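PDB 5LNB: ubiquitin-like-specific protease 2 from Saccharomyces cerevisiae, which removes SUMO from modified proteins as a cysteine protease of the peptidase C48 family, this chain carrying its catalytic domain. Local coordinates for residues R224-F227 and E228-E232; V231-I234 and D235-N239; H246-A249 and K250-K254. All blocks are in the same frame, centred on the assembly; numbering follows the deposited sequence.

Contact 1 of 3, residues R224-F227 and E228-E232; sequences RKFF and ENPVE
E228 sets its carboxylate between two basic side chains of the preceding turn. OE1 meets K225 NZ at 3.3 Å in a salt bridge whose hydrogen bond is weak; D257 is the stronger partner of the same ammonium, in a second salt bridge. OE2 faces R224 NE across 3.6 Å, a long bridge with guanidinium and carboxylate planes 78° apart. Bends at chi2 and chi3 curl the K225 chain back toward the glutamate.

The apolar part centres on P230. Its CA sits over one face of the F226 ring, 4.2 Å from the centroid and 15° off the normal, a CH-pi contact, while CB comes within 3.5 Å of F226 CE1. P230 CG also lies 4.2 Å from F227 CD1.

Backbone bonds run through the junction: E228 N donates to K225 O, and N229 N to F226 O at 3.2 Å. The next helix starts at once, N229 serving as N-cap by accepting from E232 N at OD1 (2.9 Å, 161°).

Charge thus lies on the outer side of the junction and aromatic packing on the inner, and proline, which has no N-H to offer F226 O, suits the first turn of the new helix.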
loop_
_atom_site.group_PDB
_atom_site.type_symbol
_atom_site.label_atom_id
_atom_site.label_comp_id
_atom_site.label_asym_id
_atom_site.label_seq_id
_atom_site.Cartn_x
_atom_site.Cartn_y
_atom_site.Cartn_z
ATOM N N ARG A 224 2.182 6.308 2.776
ATOM C CA ARG A 224 2.599 7.647 2.387
ATOM C C ARG A 224 3.829 8.088 3.164
ATOM O O ARG A 224 4.787 8.612 2.586
ATOM C CB ARG A 224 1.459 8.636 2.604
ATOM C CG ARG A 224 1.866 10.070 2.317
ATOM C CD ARG A 224 0.727 11.043 2.558
ATOM N NE ARG A 224 1.137 12.403 2.246
ATOM C CZ ARG A 224 0.409 13.484 2.512
ATOM N NH1 ARG A 224 -0.769 13.365 3.112
ATOM N NH2 ARG A 224 0.862 14.687 2.185
ATOM N N LYS A 225 3.818 7.891 4.487
ATOM C CA LYS A 225 4.966 8.293 5.293
ATOM C C LYS A 225 6.211 7.508 4.897
ATOM O O LYS A 225 7.300 8.074 4.769
ATOM C CB LYS A 225 4.663 8.109 6.778
ATOM C CG LYS A 225 5.842 8.400 7.697
ATOM C CD LYS A 225 6.300 9.848 7.606
ATOM C CE LYS A 225 5.143 10.807 7.874
ATOM N NZ LYS A 225 5.610 12.214 8.077
ATOM N N PHE A 226 6.069 6.196 4.702
ATOM C CA PHE A 226 7.220 5.381 4.322
ATOM C C PHE A 226 7.918 5.953 3.089
ATOM O O PHE A 226 9.150 6.057 3.054
ATOM C CB PHE A 226 6.775 3.934 4.073
ATOM C CG PHE A 226 7.895 3.011 3.667
ATOM C CD1 PHE A 226 8.293 2.923 2.330
ATOM C CD2 PHE A 226 8.545 2.222 4.614
ATOM C CE1 PHE A 226 9.328 2.069 1.948
ATOM C CE2 PHE A 226 9.580 1.365 4.242
ATOM C CZ PHE A 226 9.977 1.286 2.904
ATOM N N PHE A 227 7.149 6.360 2.079
ATOM C CA PHE A 227 7.733 6.787 0.814
ATOM C C PHE A 227 8.072 8.270 0.760
ATOM O O PHE A 227 8.598 8.733 -0.253
ATOM C CB PHE A 227 6.816 6.403 -0.336
ATOM C CG PHE A 227 6.909 4.954 -0.688
ATOM C CD1 PHE A 227 7.957 4.488 -1.468
ATOM C CD2 PHE A 227 5.979 4.049 -0.204
ATOM C CE1 PHE A 227 8.060 3.146 -1.775
ATOM C CE2 PHE A 227 6.074 2.712 -0.512
ATOM C CZ PHE A 227 7.119 2.254 -1.293
ATOM N N GLU A 228 7.830 9.021 1.829
ATOM C CA GLU A 228 8.520 10.298 1.940
ATOM C C GLU A 228 9.998 10.110 2.282
ATOM O O GLU A 228 10.805 10.994 1.972
ATOM C CB GLU A 228 7.815 11.185 2.969
ATOM C CG GLU A 228 6.381 11.487 2.555
ATOM C CD GLU A 228 5.589 12.295 3.580
ATOM O OE1 GLU A 228 5.921 12.252 4.793
ATOM O OE2 GLU A 228 4.621 12.973 3.156
ATOM N N ASN A 229 10.379 8.972 2.891
ATOM C CA ASN A 229 11.782 8.659 3.169
ATOM C C ASN A 229 11.907 7.196 3.595
ATOM O O ASN A 229 11.855 6.882 4.792
ATOM C CB ASN A 229 12.354 9.582 4.246
ATOM C CG ASN A 229 13.864 9.427 4.409
ATOM O OD1 ASN A 229 14.421 8.360 4.147
ATOM N ND2 ASN A 229 14.526 10.488 4.853
ATOM N N PRO A 230 12.068 6.275 2.642
ATOM C CA PRO A 230 12.069 4.845 2.986
ATOM C C PRO A 230 13.242 4.421 3.859
ATOM O O PRO A 230 13.051 3.706 4.848
ATOM C CB PRO A 230 12.112 4.164 1.613
ATOM C CG PRO A 230 11.486 5.173 0.690
ATOM C CD PRO A 230 11.980 6.492 1.188
ATOM N N VAL A 231 14.458 4.843 3.515
ATOM C CA VAL A 231 15.617 4.470 4.325
ATOM C C VAL A 231 15.413 4.905 5.772
ATOM O O VAL A 231 15.641 4.133 6.713
ATOM C CB VAL A 231 16.906 5.069 3.735
ATOM C CG1 VAL A 231 18.069 4.890 4.712
ATOM C CG2 VAL A 231 17.211 4.457 2.369
ATOM N N GLU A 232 14.967 6.146 5.974
ATOM C CA GLU A 232 14.772 6.631 7.337
ATOM C C GLU A 232 13.662 5.861 8.046
ATOM O O GLU A 232 13.802 5.504 9.223
ATOM C CB GLU A 232 14.468 8.124 7.331
ATOM C CG GLU A 232 14.348 8.725 8.714
ATOM C CD GLU A 232 14.043 10.213 8.670
ATOM O OE1 GLU A 232 12.985 10.595 8.122
ATOM O OE2 GLU A 232 14.872 10.997 9.168
#

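Contact 2 of 3, residues V231-I234 and D235-N239; sequences VETI and DVWKN
T233 and W237 stand side by side one helical turn apart, the threonine methyl standing over one face of the indole. CG2 is 3.9 Å from the centroid of the six-membered ring and only 8° off its normal, which identifies a CH-pi contact over the face; the nearest ring atoms, CZ2 and CH2, are each 4.0 Å from it. The torsion of T233 explains this: with chi1 at -51° the methyl is opposite the backbone N and is turned to the indole, while OG1 lies beside that N and is held by N229 O and Y255 OH.

I234 and K238 form a second pair pointing the same way. The end of the lysine chain packs on the isoleucine branch, CE and NZ each 3.9 Å from I234 CG2. V231 and D235 make a third pair, V231 CG1 standing 3.9 Å from D235 OD2. Beneath these pairs run the backbone bonds of an alpha-helix; W237 N to T233 O is 3.0 Å long and almost straight at 176°.

Different flanks of helix 230-238 meet different neighbours. W237 and I234 face L162 of strand 159-164, and the indole also meets the rings of F164 and F256, with NE1 weakly bonded to P205 O. T233 and I234 pack on F226 of helix 215-228, whereas V236 rests against I252 and Y255 of helix 245-255. The helix therefore lies between its two helical neighbours and strand 159-164 of the central sheet.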
loop_
_atom_site.group_PDB
_atom_site.type_symbol
_atom_site.label_atom_id
_atom_site.label_comp_id
_atom_site.label_asym_id
_atom_site.label_seq_id
_atom_site.Cartn_x
_atom_site.Cartn_y
_atom_site.Cartn_z
ATOM N N VAL A 231 14.458 4.843 3.515
ATOM C CA VAL A 231 15.617 4.470 4.325
ATOM C C VAL A 231 15.413 4.905 5.772
ATOM O O VAL A 231 15.641 4.133 6.713
ATOM C CB VAL A 231 16.906 5.069 3.735
ATOM C CG1 VAL A 231 18.069 4.890 4.712
ATOM C CG2 VAL A 231 17.211 4.457 2.369
ATOM N N GLU A 232 14.967 6.146 5.974
ATOM C CA GLU A 232 14.772 6.631 7.337
ATOM C C GLU A 232 13.662 5.861 8.046
ATOM O O GLU A 232 13.802 5.504 9.223
ATOM C CB GLU A 232 14.468 8.124 7.331
ATOM C CG GLU A 232 14.348 8.725 8.714
ATOM C CD GLU A 232 14.043 10.213 8.670
ATOM O OE1 GLU A 232 12.985 10.595 8.122
ATOM O OE2 GLU A 232 14.872 10.997 9.168
ATOM N N THR A 233 12.556 5.593 7.350
ATOM C CA THR A 233 11.467 4.849 7.978
ATOM C C THR A 233 11.921 3.448 8.357
ATOM O O THR A 233 11.612 2.960 9.448
ATOM C CB THR A 233 10.255 4.788 7.051
ATOM O OG1 THR A 233 9.943 6.109 6.590
ATOM C CG2 THR A 233 9.048 4.190 7.788
ATOM N N ILE A 234 12.664 2.789 7.468
ATOM C CA ILE A 234 13.182 1.466 7.790
ATOM C C ILE A 234 14.041 1.524 9.050
ATOM O O ILE A 234 13.958 0.646 9.916
ATOM C CB ILE A 234 13.953 0.893 6.590
ATOM C CG1 ILE A 234 12.988 0.569 5.436
ATOM C CG2 ILE A 234 14.740 -0.338 7.004
ATOM C CD1 ILE A 234 13.700 0.192 4.120
ATOM N N ASP A 235 14.852 2.575 9.187
ATOM C CA ASP A 235 15.709 2.696 10.361
ATOM C C ASP A 235 14.888 2.926 11.626
ATOM O O ASP A 235 15.198 2.365 12.682
ATOM C CB ASP A 235 16.734 3.812 10.154
ATOM C CG ASP A 235 17.935 3.355 9.339
ATOM O OD1 ASP A 235 18.321 2.174 9.477
ATOM O OD2 ASP A 235 18.489 4.162 8.553
ATOM N N VAL A 236 13.831 3.736 11.538
ATOM C CA VAL A 236 12.964 3.956 12.694
ATOM C C VAL A 236 12.393 2.633 13.188
ATOM O O VAL A 236 12.460 2.313 14.380
ATOM C CB VAL A 236 11.846 4.957 12.350
ATOM C CG1 VAL A 236 10.854 5.068 13.516
ATOM C CG2 VAL A 236 12.445 6.317 12.040
ATOM N N TRP A 237 11.801 1.856 12.280
ATOM C CA TRP A 237 11.277 0.546 12.646
ATOM C C TRP A 237 12.373 -0.370 13.176
ATOM O O TRP A 237 12.182 -1.047 14.191
ATOM C CB TRP A 237 10.596 -0.100 11.440
ATOM C CG TRP A 237 9.285 0.505 11.108
ATOM C CD1 TRP A 237 8.453 1.192 11.958
ATOM C CD2 TRP A 237 8.629 0.483 9.835
ATOM N NE1 TRP A 237 7.327 1.594 11.285
ATOM C CE2 TRP A 237 7.411 1.175 9.982
ATOM C CE3 TRP A 237 8.953 -0.061 8.583
ATOM C CZ2 TRP A 237 6.517 1.335 8.929
ATOM C CZ3 TRP A 237 8.070 0.100 7.543
ATOM C CH2 TRP A 237 6.862 0.793 7.720
ATOM N N LYS A 238 13.528 -0.407 12.499
ATOM C CA LYS A 238 14.599 -1.321 12.894
ATOM C C LYS A 238 14.991 -1.128 14.348
ATOM O O LYS A 238 15.272 -2.100 15.056
ATOM C CB LYS A 238 15.825 -1.128 12.002
ATOM C CG LYS A 238 16.234 -2.378 11.251
ATOM C CD LYS A 238 17.106 -2.050 10.032
ATOM C CE LYS A 238 16.854 -3.031 8.873
ATOM N NZ LYS A 238 17.719 -2.747 7.689
ATOM N N ASN A 239 15.042 0.118 14.810
ATOM C CA ASN A 239 15.504 0.404 16.156
ATOM C C ASN A 239 14.350 0.586 17.135
ATOM O O ASN A 239 14.528 1.208 18.184
ATOM C CB ASN A 239 16.424 1.626 16.145
ATOM C CG ASN A 239 17.724 1.356 15.411
ATOM O OD1 ASN A 239 17.982 1.908 14.342
ATOM N ND2 ASN A 239 18.537 0.486 15.973
#

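Contact 3 of 3, residues H246-A249 and K250-K254; sequences HFTA and KMINK
Chi1 of F247 and of M251, at -180° and 165°, sets CG of each anti to its backbone N, beside the carbonyl carbon, so that both side chains leave the same flank of the helix, and a turn at M251 chi3 (59°) then swings the methyl CE toward the earlier residues. The result is a Met-aromatic contact made at the rim of the ring: M251 SD is 5.5 Å from the F247 centroid, and CE lies near the ring plane, 4.2 Å from F247 CE1. The sulfur does not sit over a face.

The same methyl touches T248, 3.9 Å from its CG2. That threonine carbon also meets I252 CG1, the two side chains running alongside each other, so T248 CG2 bridges methionine and isoleucine. T248 OG1, on the other branch, is bonded to S244 O.

Four successive backbone bonds join the turns. I252 N reaches T248 O at 2.7 Å, close to the direction in which the carbonyl points, and K250 N donates to H246 O in a practically straight bond. N253 N likewise bonds to A249 O at 2.8 Å. That same oxygen lies over the face of the N253 amide, 3.1 Å from its CG, though ND2 is too poorly angled to form a bond to it; the side chain also packs on P207. With an alanine here the backbone bond would stay, but A249 O would probably be left without the amide beside it and a gap would open next to P207.

The side-chain chemistry is thus chiefly dispersive, with sulfur, methyl and ring meeting along one flank, and the regular amide-to-carbonyl bonds supply the directional hold of helix 245-255.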
loop_
_atom_site.group_PDB
_atom_site.type_symbol
_atom_site.label_atom_id
_atom_site.label_comp_id
_atom_site.label_asym_id
_atom_site.label_seq_id
_atom_site.Cartn_x
_atom_site.Cartn_y
_atom_site.Cartn_z
ATOM N N HIS A 246 7.651 3.021 26.121
ATOM C CA HIS A 246 7.090 4.366 26.226
ATOM C C HIS A 246 7.880 5.370 25.390
ATOM O O HIS A 246 7.293 6.194 24.683
ATOM C CB HIS A 246 7.038 4.793 27.692
ATOM C CG HIS A 246 6.609 6.210 27.893
ATOM N ND1 HIS A 246 7.464 7.188 28.356
ATOM C CD2 HIS A 246 5.412 6.816 27.701
ATOM C CE1 HIS A 246 6.812 8.336 28.439
ATOM N NE2 HIS A 246 5.565 8.137 28.047
ATOM N N PHE A 247 9.215 5.328 25.461
ATOM C CA PHE A 247 10.020 6.171 24.580
ATOM C C PHE A 247 9.684 5.898 23.116
ATOM O O PHE A 247 9.482 6.827 22.323
ATOM C CB PHE A 247 11.507 5.942 24.848
ATOM C CG PHE A 247 12.419 6.770 23.994
ATOM C CD1 PHE A 247 12.647 6.437 22.669
ATOM C CD2 PHE A 247 13.073 7.864 24.523
ATOM C CE1 PHE A 247 13.504 7.197 21.878
ATOM C CE2 PHE A 247 13.927 8.632 23.745
ATOM C CZ PHE A 247 14.145 8.298 22.420
ATOM N N THR A 248 9.602 4.622 22.744
ATOM C CA THR A 248 9.354 4.280 21.348
ATOM C C THR A 248 7.981 4.763 20.892
ATOM O O THR A 248 7.829 5.256 19.768
ATOM C CB THR A 248 9.487 2.776 21.152
ATOM O OG1 THR A 248 10.791 2.363 21.588
ATOM C CG2 THR A 248 9.293 2.417 19.683
ATOM N N ALA A 249 6.968 4.629 21.751
ATOM C CA ALA A 249 5.628 5.056 21.369
ATOM C C ALA A 249 5.608 6.542 21.035
ATOM O O ALA A 249 5.072 6.940 19.998
ATOM C CB ALA A 249 4.630 4.717 22.483
ATOM N N LYS A 250 6.212 7.376 21.887
ATOM C CA LYS A 250 6.351 8.796 21.566
ATOM C C LYS A 250 7.077 8.993 20.239
ATOM O O LYS A 250 6.654 9.795 19.397
ATOM C CB LYS A 250 7.099 9.523 22.682
ATOM C CG LYS A 250 6.257 9.918 23.881
ATOM C CD LYS A 250 7.083 10.783 24.823
ATOM C CE LYS A 250 7.925 11.785 24.026
ATOM N NZ LYS A 250 8.781 12.658 24.880
ATOM N N MET A 251 8.193 8.286 20.049
ATOM C CA MET A 251 8.974 8.422 18.824
ATOM C C MET A 251 8.151 8.019 17.603
ATOM O O MET A 251 8.107 8.747 16.606
ATOM C CB MET A 251 10.256 7.588 18.935
ATOM C CG MET A 251 11.001 7.333 17.612
ATOM S SD MET A 251 12.591 6.478 17.863
ATOM C CE MET A 251 12.060 4.963 18.666
ATOM N N ILE A 252 7.473 6.868 17.673
ATOM C CA ILE A 252 6.662 6.403 16.550
ATOM C C ILE A 252 5.492 7.348 16.296
ATOM O O ILE A 252 5.142 7.634 15.145
ATOM C CB ILE A 252 6.180 4.962 16.800
ATOM C CG1 ILE A 252 7.345 3.979 16.668
ATOM C CG2 ILE A 252 5.033 4.599 15.852
ATOM C CD1 ILE A 252 8.040 4.037 15.328
ATOM N N ASN A 253 4.862 7.844 17.360
ATOM C CA ASN A 253 3.716 8.725 17.169
ATOM C C ASN A 253 4.126 10.030 16.501
ATOM O O ASN A 253 3.391 10.562 15.659
ATOM C CB ASN A 253 3.037 8.993 18.505
ATOM C CG ASN A 253 2.265 7.800 19.002
ATOM O OD1 ASN A 253 1.913 6.920 18.220
ATOM N ND2 ASN A 253 1.987 7.763 20.306
ATOM N N LYS A 254 5.298 10.561 16.859
ATOM C CA LYS A 254 5.756 11.803 16.249
ATOM C C LYS A 254 6.160 11.577 14.797
ATOM O O LYS A 254 5.739 12.318 13.901
ATOM C CB LYS A 254 6.920 12.378 17.056
ATOM C CG LYS A 254 7.412 13.735 16.577
ATOM C CD LYS A 254 8.350 14.360 17.605
ATOM C CE LYS A 254 8.999 15.636 17.080
ATOM N NZ LYS A 254 9.909 15.372 15.925
#

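Contact 1 and contact 2 touch and share V231 and E232, and the ring of F226 in the first meets the indole of the second, with F226 CD2 and W237 CZ3 3.6 Å apart. Contact 3 lies farther out, its centre about 23 Å from the chain centre against about 12 and 17 Å for the others; helix 230-238 joins all three, since it also packs against helix 245-255. Contact 1 spans two helices and alone carries salt bridges; contacts 2 and 3 each lie within one helix. Aromatic burial marks F226, F227 and W237, whereas F247 of contact 3 is exposed.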